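Local coordinates for protein putative TetR-family transcriptional regulator (Streptomyces coelicolor, PDB 2HXO) that probably acts as a DNA-binding transcription factor of the TetR family, recognising regulatory DNA through a predicted helix-turn-helix motif, at residues A[88-100]-A[214-226]. Numbering follows the deposited sequence.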
loop_
_atom_site.group_PDB
_atom_site.type_symbol
_atom_site.label_atom_id
_atom_site.label_comp_id
_atom_site.label_asym_id
_atom_site.label_seq_id
_atom_site.Cartn_x
_atom_site.Cartn_y
_atom_site.Cartn_z
ATOM N N GLN A 88 -3.804 21.137 -6.012
ATOM C CA GLN A 88 -4.319 20.170 -5.052
ATOM C C GLN A 88 -5.486 19.358 -5.609
ATOM O O GLN A 88 -5.559 18.142 -5.377
ATOM C CB GLN A 88 -4.707 20.875 -3.745
ATOM C CG GLN A 88 -3.497 21.277 -2.886
ATOM C CD GLN A 88 -2.889 22.640 -3.249
ATOM O OE1 GLN A 88 -3.027 23.129 -4.379
ATOM N NE2 GLN A 88 -2.198 23.252 -2.286
ATOM N N ASP A 89 -6.384 20.023 -6.343
ATOM C CA ASP A 89 -7.528 19.359 -6.961
ATOM C C ASP A 89 -7.029 18.394 -8.014
ATOM O O ASP A 89 -7.533 17.277 -8.127
ATOM C CB ASP A 89 -8.458 20.359 -7.662
ATOM C CG ASP A 89 -9.113 21.305 -6.713
ATOM O OD1 ASP A 89 -9.651 20.826 -5.706
ATOM O OD2 ASP A 89 -9.103 22.528 -6.967
ATOM N N ALA A 90 -6.054 18.843 -8.802
ATOM C CA ALA A 90 -5.503 18.020 -9.857
ATOM C C ALA A 90 -4.909 16.740 -9.244
ATOM O O ALA A 90 -5.109 15.643 -9.760
ATOM C CB ALA A 90 -4.456 18.800 -10.631
ATOM N N VAL A 91 -4.204 16.875 -8.126
ATOM C CA VAL A 91 -3.637 15.696 -7.489
ATOM C C VAL A 91 -4.770 14.763 -7.047
ATOM O O VAL A 91 -4.665 13.538 -7.173
ATOM C CB VAL A 91 -2.747 16.076 -6.279
ATOM C CG1 VAL A 91 -2.456 14.853 -5.452
ATOM C CG2 VAL A 91 -1.450 16.706 -6.776
ATOM N N ARG A 92 -5.851 15.335 -6.528
ATOM C CA ARG A 92 -6.993 14.523 -6.124
ATOM C C ARG A 92 -7.611 13.785 -7.305
ATOM O O ARG A 92 -8.019 12.629 -7.159
ATOM C CB ARG A 92 -8.056 15.384 -5.459
ATOM C CG ARG A 92 -7.680 15.827 -4.064
ATOM C CD ARG A 92 -8.804 16.670 -3.456
ATOM N NE ARG A 92 -8.317 17.342 -2.272
ATOM C CZ ARG A 92 -7.919 18.606 -2.238
ATOM N NH1 ARG A 92 -7.973 19.359 -3.330
ATOM N NH2 ARG A 92 -7.413 19.092 -1.116
ATOM N N ALA A 93 -7.680 14.440 -8.463
ATOM C CA ALA A 93 -8.243 13.812 -9.656
ATOM C C ALA A 93 -7.344 12.648 -10.054
ATOM O O ALA A 93 -7.833 11.589 -10.447
ATOM C CB ALA A 93 -8.339 14.814 -10.806
ATOM N N VAL A 94 -6.032 12.834 -9.952
ATOM C CA VAL A 94 -5.124 11.747 -10.292
ATOM C C VAL A 94 -5.343 10.577 -9.340
ATOM O O VAL A 94 -5.464 9.438 -9.777
ATOM C CB VAL A 94 -3.654 12.165 -10.205
ATOM C CG1 VAL A 94 -2.767 10.931 -10.376
ATOM C CG2 VAL A 94 -3.347 13.185 -11.281
ATOM N N ALA A 95 -5.411 10.868 -8.045
ATOM C CA ALA A 95 -5.599 9.840 -7.021
ATOM C C ALA A 95 -6.948 9.109 -7.148
ATOM O O ALA A 95 -7.013 7.884 -7.010
ATOM C CB ALA A 95 -5.459 10.468 -5.629
ATOM N N LEU A 96 -8.025 9.850 -7.402
ATOM C CA LEU A 96 -9.339 9.217 -7.564
ATOM C C LEU A 96 -9.356 8.361 -8.821
ATOM O O LEU A 96 -9.976 7.301 -8.847
ATOM C CB LEU A 96 -10.447 10.262 -7.649
ATOM C CG LEU A 96 -10.726 10.963 -6.323
ATOM C CD1 LEU A 96 -11.812 12.016 -6.525
ATOM C CD2 LEU A 96 -11.140 9.928 -5.277
ATOM N N GLY A 97 -8.679 8.830 -9.867
ATOM C CA GLY A 97 -8.604 8.057 -11.094
ATOM C C GLY A 97 -7.970 6.720 -10.745
ATOM O O GLY A 97 -8.462 5.673 -11.157
ATOM N N LEU A 98 -6.885 6.742 -9.970
ATOM C CA LEU A 98 -6.226 5.498 -9.589
ATOM C C LEU A 98 -7.112 4.664 -8.663
ATOM O O LEU A 98 -7.233 3.456 -8.829
ATOM C CB LEU A 98 -4.877 5.789 -8.917
ATOM C CG LEU A 98 -3.780 6.293 -9.866
ATOM C CD1 LEU A 98 -2.525 6.615 -9.083
ATOM C CD2 LEU A 98 -3.495 5.228 -10.935
ATOM N N TRP A 99 -7.732 5.314 -7.682
ATOM C CA TRP A 99 -8.607 4.623 -6.744
ATOM C C TRP A 99 -9.763 3.922 -7.464
ATOM O O TRP A 99 -10.028 2.741 -7.227
ATOM C CB TRP A 99 -9.163 5.615 -5.718
ATOM C CG TRP A 99 -10.294 5.058 -4.886
ATOM C CD1 TRP A 99 -11.622 4.982 -5.239
ATOM C CD2 TRP A 99 -10.209 4.545 -3.549
ATOM N NE1 TRP A 99 -12.360 4.465 -4.198
ATOM C CE2 TRP A 99 -11.519 4.189 -3.151
ATOM C CE3 TRP A 99 -9.155 4.358 -2.649
ATOM C CZ2 TRP A 99 -11.800 3.660 -1.888
ATOM C CZ3 TRP A 99 -9.434 3.830 -1.392
ATOM C CH2 TRP A 99 -10.746 3.490 -1.024
ATOM N N ASP A 100 -10.451 4.650 -8.339
ATOM C CA ASP A 100 -11.567 4.079 -9.078
ATOM C C ASP A 100 -11.113 2.977 -10.035
ATOM O O ASP A 100 -11.817 1.976 -10.226
ATOM C CB ASP A 100 -12.315 5.167 -9.857
ATOM C CG ASP A 100 -13.053 6.137 -8.941
ATOM O OD1 ASP A 100 -13.353 5.757 -7.783
ATOM O OD2 ASP A 100 -13.343 7.274 -9.376
ATOM N N ASP A 214 -14.941 4.623 2.606
ATOM C CA ASP A 214 -13.555 4.446 2.200
ATOM C C ASP A 214 -13.092 5.555 1.254
ATOM O O ASP A 214 -12.031 6.140 1.449
ATOM C CB ASP A 214 -13.381 3.086 1.519
ATOM C CG ASP A 214 -13.781 1.928 2.414
ATOM O OD1 ASP A 214 -13.070 1.673 3.413
ATOM O OD2 ASP A 214 -14.810 1.275 2.122
ATOM N N ARG A 215 -13.901 5.836 0.236
ATOM C CA ARG A 215 -13.586 6.851 -0.761
ATOM C C ARG A 215 -13.304 8.215 -0.134
ATOM O O ARG A 215 -12.337 8.891 -0.499
ATOM C CB ARG A 215 -14.735 6.954 -1.772
ATOM C CG ARG A 215 -14.447 7.767 -3.046
ATOM C CD ARG A 215 -15.411 7.329 -4.149
ATOM N NE ARG A 215 -14.978 7.678 -5.501
ATOM C CZ ARG A 215 -14.980 8.913 -5.998
ATOM N NH1 ARG A 215 -15.395 9.930 -5.251
ATOM N NH2 ARG A 215 -14.574 9.128 -7.247
ATOM N N GLU A 216 -14.147 8.623 0.808
ATOM C CA GLU A 216 -13.949 9.904 1.472
ATOM C C GLU A 216 -12.699 9.858 2.340
ATOM O O GLU A 216 -11.976 10.848 2.466
ATOM C CB GLU A 216 -15.171 10.258 2.318
ATOM C CG GLU A 216 -16.385 10.643 1.473
ATOM C CD GLU A 216 -16.046 11.675 0.401
ATOM O OE1 GLU A 216 -15.736 12.837 0.759
ATOM O OE2 GLU A 216 -16.080 11.321 -0.806
ATOM N N GLN A 217 -12.451 8.709 2.950
ATOM C CA GLN A 217 -11.272 8.547 3.779
ATOM C C GLN A 217 -10.065 8.790 2.870
ATOM O O GLN A 217 -9.159 9.560 3.198
ATOM C CB GLN A 217 -11.216 7.124 4.344
ATOM C CG GLN A 217 -9.932 6.828 5.108
ATOM C CD GLN A 217 -9.746 7.784 6.263
ATOM O OE1 GLN A 217 -10.629 7.904 7.110
ATOM N NE2 GLN A 217 -8.600 8.481 6.301
ATOM N N PHE A 218 -10.081 8.122 1.723
ATOM C CA PHE A 218 -9.035 8.227 0.728
ATOM C C PHE A 218 -8.709 9.680 0.403
ATOM O O PHE A 218 -7.552 10.098 0.500
ATOM C CB PHE A 218 -9.465 7.497 -0.541
ATOM C CG PHE A 218 -8.407 7.476 -1.616
ATOM C CD1 PHE A 218 -7.179 6.856 -1.387
ATOM C CD2 PHE A 218 -8.630 8.092 -2.847
ATOM C CE1 PHE A 218 -6.186 6.846 -2.364
ATOM C CE2 PHE A 218 -7.642 8.089 -3.830
ATOM C CZ PHE A 218 -6.410 7.459 -3.583
ATOM N N LEU A 219 -9.730 10.451 0.032
ATOM C CA LEU A 219 -9.561 11.865 -0.305
ATOM C C LEU A 219 -9.095 12.726 0.862
ATOM O O LEU A 219 -8.382 13.708 0.659
ATOM C CB LEU A 219 -10.862 12.448 -0.856
ATOM C CG LEU A 219 -11.268 12.009 -2.263
ATOM C CD1 LEU A 219 -12.563 12.715 -2.663
ATOM C CD2 LEU A 219 -10.146 12.345 -3.248
ATOM N N ALA A 220 -9.511 12.375 2.075
ATOM C CA ALA A 220 -9.110 13.127 3.266
ATOM C C ALA A 220 -7.630 12.872 3.534
ATOM O O ALA A 220 -6.884 13.799 3.863
ATOM C CB ALA A 220 -9.938 12.698 4.472
ATOM N N GLY A 221 -7.205 11.620 3.377
ATOM C CA GLY A 221 -5.805 11.282 3.594
ATOM C C GLY A 221 -4.886 11.985 2.602
ATOM O O GLY A 221 -3.838 12.515 2.984
ATOM N N ILE A 222 -5.281 12.001 1.329
ATOM C CA ILE A 222 -4.490 12.649 0.294
ATOM C C ILE A 222 -4.423 14.145 0.616
ATOM O O ILE A 222 -3.360 14.765 0.506
ATOM C CB ILE A 222 -5.108 12.388 -1.129
ATOM C CG1 ILE A 222 -4.043 12.584 -2.207
ATOM C CG2 ILE A 222 -6.255 13.340 -1.412
ATOM C CD1 ILE A 222 -2.906 11.583 -2.161
ATOM N N THR A 223 -5.543 14.714 1.059
ATOM C CA THR A 223 -5.586 16.141 1.417
ATOM C C THR A 223 -4.636 16.442 2.586
ATOM O O THR A 223 -3.975 17.493 2.628
ATOM C CB THR A 223 -7.039 16.551 1.739
ATOM O OG1 THR A 223 -7.821 16.401 0.541
ATOM C CG2 THR A 223 -7.122 17.987 2.221
ATOM N N LEU A 224 -4.569 15.507 3.526
ATOM C CA LEU A 224 -3.674 15.616 4.680
ATOM C C LEU A 224 -2.213 15.644 4.184
ATOM O O LEU A 224 -1.407 16.451 4.636
ATOM C CB LEU A 224 -3.881 14.403 5.589
ATOM C CG LEU A 224 -4.168 14.590 7.072
ATOM C CD1 LEU A 224 -4.888 15.900 7.341
ATOM C CD2 LEU A 224 -4.981 13.389 7.541
ATOM N N VAL A 225 -1.879 14.770 3.241
ATOM C CA VAL A 225 -0.526 14.754 2.699
ATOM C C VAL A 225 -0.264 16.062 1.948
ATOM O O VAL A 225 0.798 16.667 2.099
ATOM C CB VAL A 225 -0.300 13.557 1.730
ATOM C CG1 VAL A 225 1.143 13.570 1.219
ATOM C CG2 VAL A 225 -0.578 12.239 2.452
ATOM N N LEU A 226 -1.228 16.490 1.130
ATOM C CA LEU A 226 -1.096 17.736 0.361
ATOM C C LEU A 226 -0.885 18.936 1.279
ATOM O O LEU A 226 -0.140 19.832 0.954
ATOM C CB LEU A 226 -2.327 17.956 -0.535
ATOM C CG LEU A 226 -2.441 16.990 -1.716
ATOM C CD1 LEU A 226 -3.851 17.053 -2.313
ATOM C CD2 LEU A 226 -1.371 17.327 -2.755
#
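Trp99 and Phe218 meet in an offset stack, ring centroids 4.6 Å apart and planes at 30°, where segments 88-100 and 214-226 run roughly antiparallel (139°) in the all-helical C-terminal domain of this TetR-family protein. A chi1 of 168° turns the Trp99 indole away from its own backbone N and out toward helix 214-230. Its CB lies 3.5 Å from Phe218 CE2; CG and CD2 pass Phe218 CD2; CE3 sits 3.4 Å from Phe218 CG, over the phenyl face; NE1 skirts the aliphatic CG of Arg215; and CH2, at the tip, reaches Asp214 CB at 3.7 Å. A broad, flat residue suits this place, and an alanine here would probably open a gap over the face of Phe218 and leave that ring freer to turn. Ala95 is small enough to admit the Phe218 edge; Phe218 also touches Ala160, and Ile222 touches Leu153 and Tyr156, all on helix 146-166. Polar bonds accompany the apolar contacts. Arg92 reaches out extended and grips Thr223 OG1 side-on with NE (3.0 Å) and NH2 (3.2 Å), the hydroxyl oxygen lying in the guanidinium plane; that hydroxyl donates in turn to Leu219 O. Arg215 NH2 forms a salt bridge with the syn lone pair of Asp100 OD2 at 3.1 Å, the groups nearly coplanar, and Leu96 CD2 rests over the guanidinium centre. Apolar and aromatic surfaces thus supply the close fit, while a charged pair and a two-nitrogen grip on a hydroxyl, both dependent on direction, join partly exposed residues of the two helices.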